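PDB 5YH1: member of s1p family of ribosomal proteins from Pyrococcus furiosus, which probably acts as a nucleic-acid-binding exonuclease of the DHH family, and is represented here by its DHH domain with a manganese ion bound. Local coordinates for residues V159-H164 against G200-E205; V73-A78 against E205-I210; Y194-A199 against S231-F236. One frame throughout, in Å; residues are numbered along the deposited sequence.

Interaction 1: V159-H164 against G200-E205. With MN (manganese (II) ion), chain F.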
loop_
_atom_site.group_PDB
_atom_site.type_symbol
_atom_site.label_atom_id
_atom_site.label_comp_id
_atom_site.label_asym_id
_atom_site.label_seq_id
_atom_site.Cartn_x
_atom_site.Cartn_y
_atom_site.Cartn_z
ATOM N N VAL A 159 -25.573 12.019 1.917
ATOM C CA VAL A 159 -25.932 12.813 0.739
ATOM C C VAL A 159 -25.204 12.245 -0.482
ATOM O O VAL A 159 -23.992 12.013 -0.439
ATOM C CB VAL A 159 -25.538 14.291 0.932
ATOM C CG1 VAL A 159 -25.749 15.104 -0.350
ATOM C CG2 VAL A 159 -26.318 14.894 2.099
ATOM N N VAL A 160 -25.947 12.003 -1.560
ATOM C CA VAL A 160 -25.362 11.576 -2.822
ATOM C C VAL A 160 -25.604 12.607 -3.924
ATOM O O VAL A 160 -26.751 13.027 -4.147
ATOM C CB VAL A 160 -25.940 10.237 -3.297
ATOM C CG1 VAL A 160 -25.250 9.812 -4.594
ATOM C CG2 VAL A 160 -25.795 9.165 -2.217
ATOM N N ILE A 161 -24.521 12.999 -4.599
ATOM C CA ILE A 161 -24.559 13.875 -5.775
ATOM C C ILE A 161 -23.841 13.138 -6.916
ATOM O O ILE A 161 -22.612 13.079 -6.959
ATOM C CB ILE A 161 -23.863 15.222 -5.508
ATOM C CG1 ILE A 161 -24.521 15.948 -4.330
ATOM C CG2 ILE A 161 -23.909 16.101 -6.752
ATOM C CD1 ILE A 161 -23.705 17.092 -3.774
ATOM N N ASP A 162 -24.610 12.559 -7.827
ATOM C CA ASP A 162 -24.068 11.688 -8.853
ATOM C C ASP A 162 -24.881 11.843 -10.147
ATOM O O ASP A 162 -25.964 12.432 -10.142
ATOM C CB ASP A 162 -24.093 10.244 -8.330
ATOM C CG ASP A 162 -23.231 9.296 -9.136
ATOM O OD1 ASP A 162 -22.471 9.760 -10.025
ATOM O OD2 ASP A 162 -23.324 8.064 -8.877
ATOM N N HIS A 163 -24.350 11.335 -11.255
ATOM C CA HIS A 163 -25.044 11.402 -12.555
ATOM C C HIS A 163 -24.975 10.096 -13.347
ATOM O O HIS A 163 -25.244 10.085 -14.558
ATOM C CB HIS A 163 -24.499 12.568 -13.396
ATOM C CG HIS A 163 -23.067 12.412 -13.783
ATOM N ND1 HIS A 163 -22.647 12.388 -15.097
ATOM C CD2 HIS A 163 -21.954 12.250 -13.031
ATOM C CE1 HIS A 163 -21.335 12.234 -15.132
ATOM N NE2 HIS A 163 -20.895 12.150 -13.892
ATOM N N HIS A 164 -24.644 9.002 -12.658
ATOM C CA HIS A 164 -24.725 7.662 -13.226
ATOM C C HIS A 164 -26.121 7.110 -13.014
ATOM O O HIS A 164 -26.820 7.505 -12.072
ATOM C CB HIS A 164 -23.672 6.745 -12.596
ATOM C CG HIS A 164 -22.273 7.209 -12.844
ATOM N ND1 HIS A 164 -21.664 8.177 -12.071
ATOM C CD2 HIS A 164 -21.386 6.885 -13.814
ATOM C CE1 HIS A 164 -20.453 8.412 -12.545
ATOM N NE2 HIS A 164 -20.262 7.643 -13.602
ATOM N N GLY A 200 -19.613 17.537 -11.420
ATOM C CA GLY A 200 -19.010 18.851 -11.190
ATOM C C GLY A 200 -19.967 20.002 -11.460
ATOM O O GLY A 200 -19.874 21.056 -10.833
HETATM N N MSE A 201 -20.875 19.805 -12.407
HETATM C CA MSE A 201 -21.929 20.780 -12.677
HETATM C C MSE A 201 -22.862 20.783 -11.494
HETATM O O MSE A 201 -23.068 21.815 -10.853
HETATM C CB MSE A 201 -22.682 20.443 -13.967
HETATM C CG MSE A 201 -21.821 20.705 -15.198
HETATM SE SE MSE A 201 -22.600 19.926 -16.839
HETATM C CE MSE A 201 -20.865 19.514 -17.670
ATOM N N LEU A 202 -23.413 19.623 -11.177
ATOM C CA LEU A 202 -24.323 19.495 -10.026
ATOM C C LEU A 202 -23.714 20.015 -8.729
ATOM O O LEU A 202 -24.358 20.761 -7.986
ATOM C CB LEU A 202 -24.686 18.039 -9.805
ATOM C CG LEU A 202 -25.423 17.361 -10.939
ATOM C CD1 LEU A 202 -25.434 15.852 -10.723
ATOM C CD2 LEU A 202 -26.840 17.921 -11.051
ATOM N N ALA A 203 -22.465 19.628 -8.475
ATOM C CA ALA A 203 -21.812 19.941 -7.209
ATOM C C ALA A 203 -21.513 21.415 -7.082
ATOM O O ALA A 203 -21.555 21.975 -5.980
ATOM C CB ALA A 203 -20.536 19.128 -7.053
ATOM N N THR A 204 -21.161 22.046 -8.198
ATOM C CA THR A 204 -20.946 23.494 -8.191
ATOM C C THR A 204 -22.246 24.218 -7.836
ATOM O O THR A 204 -22.232 25.137 -7.021
ATOM C CB THR A 204 -20.387 23.998 -9.537
ATOM O OG1 THR A 204 -19.086 23.439 -9.754
ATOM C CG2 THR A 204 -20.282 25.509 -9.551
ATOM N N GLU A 205 -23.374 23.779 -8.394
ATOM C CA GLU A 205 -24.663 24.410 -8.053
ATOM C C GLU A 205 -25.001 24.159 -6.578
ATOM O O GLU A 205 -25.346 25.100 -5.853
ATOM C CB GLU A 205 -25.795 23.941 -8.963
ATOM C CG GLU A 205 -25.578 24.213 -10.453
ATOM C CD GLU A 205 -25.631 25.693 -10.861
ATOM O OE1 GLU A 205 -25.877 26.579 -10.016
ATOM O OE2 GLU A 205 -25.422 25.982 -12.057
HETATM MN MN MN F . -18.507 12.078 -13.773
HETATM O O HOH W 1 -16.428 11.497 -13.578
HETATM O O HOH W 2 -18.542 10.130 -14.849
#
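I161 and L202 carry the apolar side of this contact, between the end of strand 158-161 and helix 199-210. Their side chains slide past each other in opposite directions, with CG2 of I161 3.7 Å from CB of L202. With chi1 at -58°, CG2 of I161 lies opposite the backbone N across the CA-CB bond and is the branch that meets L202, while CG1 lies beside the N. L202 runs on towards the loop, where its CD1 methyl covers the backbone oxygen D162 O at 3.5 Å and touches CB of H163.

The hydrogen bonds around the loop lie within its own segment. CB of D162 points away from the helix, and its OD1 takes two good ones, with a weak third from H164 N. H164 ND1 comes in at 2.7 Å from D162 OD1 on the syn side, nearly straight (164°) and in the plane of its own ring; H163 N, also 2.7 Å from D162 OD1, approaches from above the carboxylate plane. D162 OD2 is taken by the backbone N of G140.

Metal coordination is the third kind. H163 NE2 binds manganese at 2.4 Å, and D67, D137, D229 and two waters complete a six-ligand shell. The other ring nitrogen, ND1, bonds to the backbone O of Y195, which fixes the rotation of the imidazole.

D162, H163 and H164 are the DHH sequence that names the family. Only H163 of the three touches the metal, its ring held from both nitrogens, by the ion at NE2 and by Y195 O at ND1. D162 is a second-shell residue, and the bonds on its OD1 probably fix the loop backbone and the ring of H164.

Interaction 2: V73-A78 against E205-I210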
loop_
_atom_site.group_PDB
_atom_site.type_symbol
_atom_site.label_atom_id
_atom_site.label_comp_id
_atom_site.label_asym_id
_atom_site.label_seq_id
_atom_site.Cartn_x
_atom_site.Cartn_y
_atom_site.Cartn_z
ATOM N N VAL A 73 -13.866 19.440 -4.997
ATOM C CA VAL A 73 -13.193 20.691 -4.640
ATOM C C VAL A 73 -14.180 21.861 -4.650
ATOM O O VAL A 73 -14.082 22.757 -3.816
ATOM C CB VAL A 73 -11.959 20.968 -5.541
ATOM C CG1 VAL A 73 -11.363 22.337 -5.245
ATOM C CG2 VAL A 73 -10.917 19.892 -5.320
ATOM N N ALA A 74 -15.136 21.843 -5.571
ATOM C CA ALA A 74 -16.227 22.832 -5.550
ATOM C C ALA A 74 -16.910 22.861 -4.180
ATOM O O ALA A 74 -17.057 23.919 -3.564
ATOM C CB ALA A 74 -17.247 22.532 -6.642
ATOM N N LEU A 75 -17.302 21.686 -3.691
ATOM C CA LEU A 75 -17.999 21.591 -2.405
ATOM C C LEU A 75 -17.107 21.999 -1.234
ATOM O O LEU A 75 -17.540 22.737 -0.345
ATOM C CB LEU A 75 -18.562 20.181 -2.210
ATOM C CG LEU A 75 -19.673 19.880 -3.219
ATOM C CD1 LEU A 75 -19.910 18.386 -3.362
ATOM C CD2 LEU A 75 -20.960 20.603 -2.845
ATOM N N GLU A 76 -15.855 21.549 -1.250
ATOM C CA GLU A 76 -14.884 21.919 -0.214
ATOM C C GLU A 76 -14.690 23.436 -0.135
ATOM O O GLU A 76 -14.591 24.015 0.961
ATOM C CB GLU A 76 -13.535 21.198 -0.460
ATOM C CG GLU A 76 -12.392 21.658 0.435
ATOM C CD GLU A 76 -11.122 20.807 0.328
ATOM O OE1 GLU A 76 -10.076 21.266 0.816
ATOM O OE2 GLU A 76 -11.143 19.684 -0.208
ATOM N N THR A 77 -14.637 24.081 -1.299
ATOM C CA THR A 77 -14.402 25.518 -1.380
ATOM C C THR A 77 -15.538 26.319 -0.724
ATOM O O THR A 77 -15.295 27.354 -0.119
ATOM C CB THR A 77 -14.202 25.941 -2.850
ATOM O OG1 THR A 77 -13.105 25.209 -3.398
ATOM C CG2 THR A 77 -13.914 27.432 -2.974
ATOM N N ALA A 78 -16.768 25.825 -0.830
ATOM C CA ALA A 78 -17.929 26.435 -0.167
ATOM C C ALA A 78 -17.996 26.107 1.335
ATOM O O ALA A 78 -18.369 26.942 2.152
ATOM C CB ALA A 78 -19.206 25.964 -0.847
ATOM N N GLU A 205 -23.374 23.779 -8.394
ATOM C CA GLU A 205 -24.663 24.410 -8.053
ATOM C C GLU A 205 -25.001 24.159 -6.578
ATOM O O GLU A 205 -25.346 25.100 -5.853
ATOM C CB GLU A 205 -25.795 23.941 -8.963
ATOM C CG GLU A 205 -25.578 24.213 -10.453
ATOM C CD GLU A 205 -25.631 25.693 -10.861
ATOM O OE1 GLU A 205 -25.877 26.579 -10.016
ATOM O OE2 GLU A 205 -25.422 25.982 -12.057
ATOM N N VAL A 206 -24.842 22.922 -6.103
ATOM C CA VAL A 206 -25.049 22.656 -4.673
ATOM C C VAL A 206 -24.162 23.567 -3.839
ATOM O O VAL A 206 -24.625 24.163 -2.850
ATOM C CB VAL A 206 -24.814 21.186 -4.274
ATOM C CG1 VAL A 206 -24.876 21.030 -2.758
ATOM C CG2 VAL A 206 -25.846 20.278 -4.921
ATOM N N ALA A 207 -22.899 23.698 -4.240
ATOM C CA ALA A 207 -21.959 24.545 -3.504
ATOM C C ALA A 207 -22.435 25.996 -3.395
ATOM O O ALA A 207 -22.234 26.643 -2.371
ATOM C CB ALA A 207 -20.577 24.496 -4.139
ATOM N N ARG A 208 -23.052 26.505 -4.456
ATOM C CA ARG A 208 -23.592 27.868 -4.453
ATOM C C ARG A 208 -24.725 28.016 -3.427
ATOM O O ARG A 208 -24.828 29.049 -2.765
ATOM C CB ARG A 208 -24.075 28.270 -5.855
ATOM C CG ARG A 208 -22.950 28.447 -6.869
ATOM C CD ARG A 208 -23.463 28.722 -8.280
ATOM N NE ARG A 208 -24.382 29.863 -8.281
ATOM C CZ ARG A 208 -25.714 29.784 -8.287
ATOM N NH1 ARG A 208 -26.351 28.622 -8.353
ATOM N NH2 ARG A 208 -26.423 30.896 -8.238
ATOM N N TYR A 209 -25.562 26.989 -3.287
ATOM C CA TYR A 209 -26.589 26.992 -2.247
ATOM C C TYR A 209 -26.000 26.859 -0.840
ATOM O O TYR A 209 -26.512 27.452 0.107
ATOM C CB TYR A 209 -27.626 25.900 -2.493
ATOM C CG TYR A 209 -28.587 26.237 -3.610
ATOM C CD1 TYR A 209 -28.217 26.075 -4.936
ATOM C CD2 TYR A 209 -29.864 26.723 -3.345
ATOM C CE1 TYR A 209 -29.084 26.367 -5.970
ATOM C CE2 TYR A 209 -30.740 27.020 -4.377
ATOM C CZ TYR A 209 -30.337 26.849 -5.691
ATOM O OH TYR A 209 -31.183 27.143 -6.737
ATOM N N ILE A 210 -24.920 26.090 -0.700
ATOM C CA ILE A 210 -24.256 25.967 0.590
ATOM C C ILE A 210 -23.682 27.309 1.007
ATOM O O ILE A 210 -23.855 27.723 2.150
ATOM C CB ILE A 210 -23.133 24.900 0.570
ATOM C CG1 ILE A 210 -23.743 23.505 0.455
ATOM C CG2 ILE A 210 -22.278 24.986 1.828
ATOM C CD1 ILE A 210 -22.773 22.448 -0.017
#
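L75, A78, A207 and I210 meet here without any flat group between them: the Y209 ring lies on another side of its helix, with the backbone oxygen E205 O at its edge and in its plane. The contact itself is aliphatic. The two helix segments run almost parallel, 6° apart, and their axes approach to 8.5 Å, a spacing that small residues make possible. A207 CB nestles 3.6 Å from the backbone oxygen A74 O, and A78 CB lies 3.5 Å from A207 O; the two alanine methyls are 3.9 Å apart. Beside the alanine pair, L75 has its CG anti to the carbonyl carbon (chi1 -67°), which goes with CD2 reaching across to I210 CD1 (3.8 Å). These two side chains cross at about a right angle, and the same methyl touches V206 CG1 and A207 N. Past the end of the contact, N211 ND2 bonds to A78 O. Both helices cover one face of the parallel sheet, where I161 of strand 158-161 touches L75 and V206; strand 97-102 borders helix 66-86 at V73 and E76, while helix 32-53 packs on Y209 and I210.

Interaction 3: Y194-A199 against S231-F236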
loop_
_atom_site.group_PDB
_atom_site.type_symbol
_atom_site.label_atom_id
_atom_site.label_comp_id
_atom_site.label_asym_id
_atom_site.label_seq_id
_atom_site.Cartn_x
_atom_site.Cartn_y
_atom_site.Cartn_z
ATOM N N TYR A 194 -29.946 11.186 -18.810
ATOM C CA TYR A 194 -29.261 12.481 -18.918
ATOM C C TYR A 194 -27.934 12.540 -18.134
ATOM O O TYR A 194 -27.729 13.399 -17.265
ATOM C CB TYR A 194 -30.202 13.616 -18.509
ATOM C CG TYR A 194 -29.879 14.956 -19.141
ATOM C CD1 TYR A 194 -30.034 15.158 -20.515
ATOM C CD2 TYR A 194 -29.440 16.027 -18.371
ATOM C CE1 TYR A 194 -29.759 16.389 -21.102
ATOM C CE2 TYR A 194 -29.166 17.261 -18.947
ATOM C CZ TYR A 194 -29.332 17.438 -20.317
ATOM O OH TYR A 194 -29.057 18.660 -20.891
ATOM N N TYR A 195 -27.031 11.633 -18.494
ATOM C CA TYR A 195 -25.677 11.546 -17.937
ATOM C C TYR A 195 -24.855 12.811 -18.150
ATOM O O TYR A 195 -23.923 13.085 -17.398
ATOM C CB TYR A 195 -24.951 10.364 -18.601
ATOM C CG TYR A 195 -23.476 10.230 -18.267
ATOM C CD1 TYR A 195 -23.058 9.557 -17.120
ATOM C CD2 TYR A 195 -22.492 10.769 -19.104
ATOM C CE1 TYR A 195 -21.710 9.424 -16.810
ATOM C CE2 TYR A 195 -21.140 10.645 -18.798
ATOM C CZ TYR A 195 -20.754 9.962 -17.653
ATOM O OH TYR A 195 -19.423 9.823 -17.331
ATOM N N GLU A 196 -25.193 13.578 -19.181
ATOM C CA GLU A 196 -24.358 14.689 -19.611
ATOM C C GLU A 196 -24.393 15.893 -18.671
ATOM O O GLU A 196 -23.588 16.800 -18.811
ATOM C CB GLU A 196 -24.706 15.106 -21.041
ATOM C CG GLU A 196 -26.176 15.431 -21.275
ATOM C CD GLU A 196 -26.941 14.274 -21.911
ATOM O OE1 GLU A 196 -27.523 14.495 -22.995
ATOM O OE2 GLU A 196 -26.952 13.153 -21.338
ATOM N N LEU A 197 -25.314 15.907 -17.717
ATOM C CA LEU A 197 -25.231 16.863 -16.605
ATOM C C LEU A 197 -24.383 16.213 -15.504
ATOM O O LEU A 197 -24.867 15.365 -14.737
ATOM C CB LEU A 197 -26.625 17.230 -16.094
ATOM C CG LEU A 197 -26.711 18.352 -15.065
ATOM C CD1 LEU A 197 -26.231 19.679 -15.627
ATOM C CD2 LEU A 197 -28.139 18.461 -14.567
ATOM N N THR A 198 -23.116 16.617 -15.437
ATOM C CA THR A 198 -22.101 15.866 -14.690
ATOM C C THR A 198 -21.988 16.288 -13.228
ATOM O O THR A 198 -22.531 17.314 -12.809
ATOM C CB THR A 198 -20.717 16.007 -15.363
ATOM O OG1 THR A 198 -20.174 17.307 -15.113
ATOM C CG2 THR A 198 -20.834 15.787 -16.861
ATOM N N ALA A 199 -21.242 15.507 -12.455
ATOM C CA ALA A 199 -21.159 15.720 -11.003
ATOM C C ALA A 199 -20.600 17.083 -10.654
ATOM O O ALA A 199 -21.055 17.716 -9.706
ATOM C CB ALA A 199 -20.330 14.624 -10.348
ATOM N N SER A 231 -18.944 16.037 -21.803
ATOM C CA SER A 231 -20.362 16.350 -21.887
ATOM C C SER A 231 -20.664 17.134 -23.165
ATOM O O SER A 231 -19.914 18.045 -23.528
ATOM C CB SER A 231 -20.781 17.182 -20.672
ATOM O OG SER A 231 -22.103 17.665 -20.800
ATOM N N LYS A 232 -21.757 16.767 -23.828
ATOM C CA LYS A 232 -22.316 17.549 -24.937
ATOM C C LYS A 232 -23.674 18.152 -24.546
ATOM O O LYS A 232 -24.539 18.332 -25.404
ATOM C CB LYS A 232 -22.506 16.667 -26.185
ATOM C CG LYS A 232 -21.332 15.779 -26.575
ATOM C CD LYS A 232 -20.088 16.591 -26.879
ATOM C CE LYS A 232 -18.941 15.672 -27.278
ATOM N NZ LYS A 232 -17.628 16.212 -26.827
ATOM N N ALA A 233 -23.871 18.450 -23.262
ATOM C CA ALA A 233 -25.148 18.987 -22.784
ATOM C C ALA A 233 -25.293 20.469 -23.129
ATOM O O ALA A 233 -24.325 21.210 -23.060
ATOM C CB ALA A 233 -25.269 18.815 -21.277
ATOM N N PRO A 234 -26.516 20.916 -23.453
ATOM C CA PRO A 234 -26.776 22.350 -23.598
ATOM C C PRO A 234 -26.326 23.170 -22.388
ATOM O O PRO A 234 -25.868 24.295 -22.547
ATOM C CB PRO A 234 -28.295 22.410 -23.755
ATOM C CG PRO A 234 -28.629 21.132 -24.426
ATOM C CD PRO A 234 -27.685 20.111 -23.839
ATOM N N GLU A 235 -26.448 22.599 -21.189
ATOM C CA GLU A 235 -25.930 23.243 -19.980
ATOM C C GLU A 235 -24.425 23.483 -20.067
ATOM O O GLU A 235 -23.937 24.505 -19.593
ATOM C CB GLU A 235 -26.230 22.398 -18.729
ATOM C CG GLU A 235 -27.705 22.316 -18.349
ATOM C CD GLU A 235 -28.446 21.149 -18.960
ATOM O OE1 GLU A 235 -29.543 20.848 -18.463
ATOM O OE2 GLU A 235 -27.965 20.524 -19.919
ATOM N N PHE A 236 -23.699 22.539 -20.667
ATOM C CA PHE A 236 -22.233 22.601 -20.724
ATOM C C PHE A 236 -21.809 23.809 -21.559
ATOM O O PHE A 236 -20.926 24.579 -21.168
ATOM C CB PHE A 236 -21.659 21.288 -21.289
ATOM C CG PHE A 236 -20.188 21.332 -21.624
ATOM C CD1 PHE A 236 -19.235 21.565 -20.640
ATOM C CD2 PHE A 236 -19.752 21.089 -22.924
ATOM C CE1 PHE A 236 -17.882 21.582 -20.943
ATOM C CE2 PHE A 236 -18.391 21.102 -23.239
ATOM C CZ PHE A 236 -17.455 21.355 -22.243
#
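A type I turn from Y194 to L197 brings E196 alongside S231, their CA atoms 4.9 Å apart. A chi1 of 172° carries S231 OG to the side opposite its own backbone N, where it donates to the backbone oxygen E196 O at 2.6 Å, from a position tilted 15° out of the carbonyl plane. The same hydroxyl accepts from A233 N at 3.1 Å and so closes an ST turn. An alanine here removes the hydroxyl, which would probably leave E196 O and A233 N without their bonds to it and the ST turn less firmly held. The CB of E196 also lies near this hydroxyl, and its CG is 3.5 Å from A233 CB.

These loops lead into the helices that follow. T198 is the N-cap of helix 199-210 and A233 that of helix 234-245, so the contact ties together the starts of two helices beside the manganese site of the DHH domain. T198 packs its CG2 4.1 Å from S231 CB, while its OG1 bonds to the manganese ligand D67.

Further along the contact, Y194 and E235 come from opposite directions. Y194 OH donates to E235 OE2 at 2.4 Å, a very short distance whose exact value is best taken with caution. The carboxylate meets the ring at its edge, with the two planes 59° apart, while E196 CG lies over one face of the ring, offset toward the rim. The other carboxylate oxygen, E235 OE1, is bonded to S31, and the L197 side chain crosses that of E235 at about a right angle, CD1 4.1 Å from E235 CG.

How the interactions relate
Interactions 1 and 2 are buried and share helix 199-210; E205 belongs to both ranges but makes neither contact. I161 meets the helix at L202 and A203, whereas L75 and A78 meet it between V206 and I210, and the two contacts touch where L75 CD2 lies 3.5 Å from A203 O. Interaction 3 is only partly buried and lies where the chain enters that helix, at the end remote from interaction 2, which it does not touch. It reaches interaction 1 where H163 CB packs on L197 O. The chemistry follows the place: aliphatic between the helices, apolar packing beside metal coordination at the strand end, and hydroxyl, carbonyl and carboxylate hydrogen bonds in the loops nearer the surface.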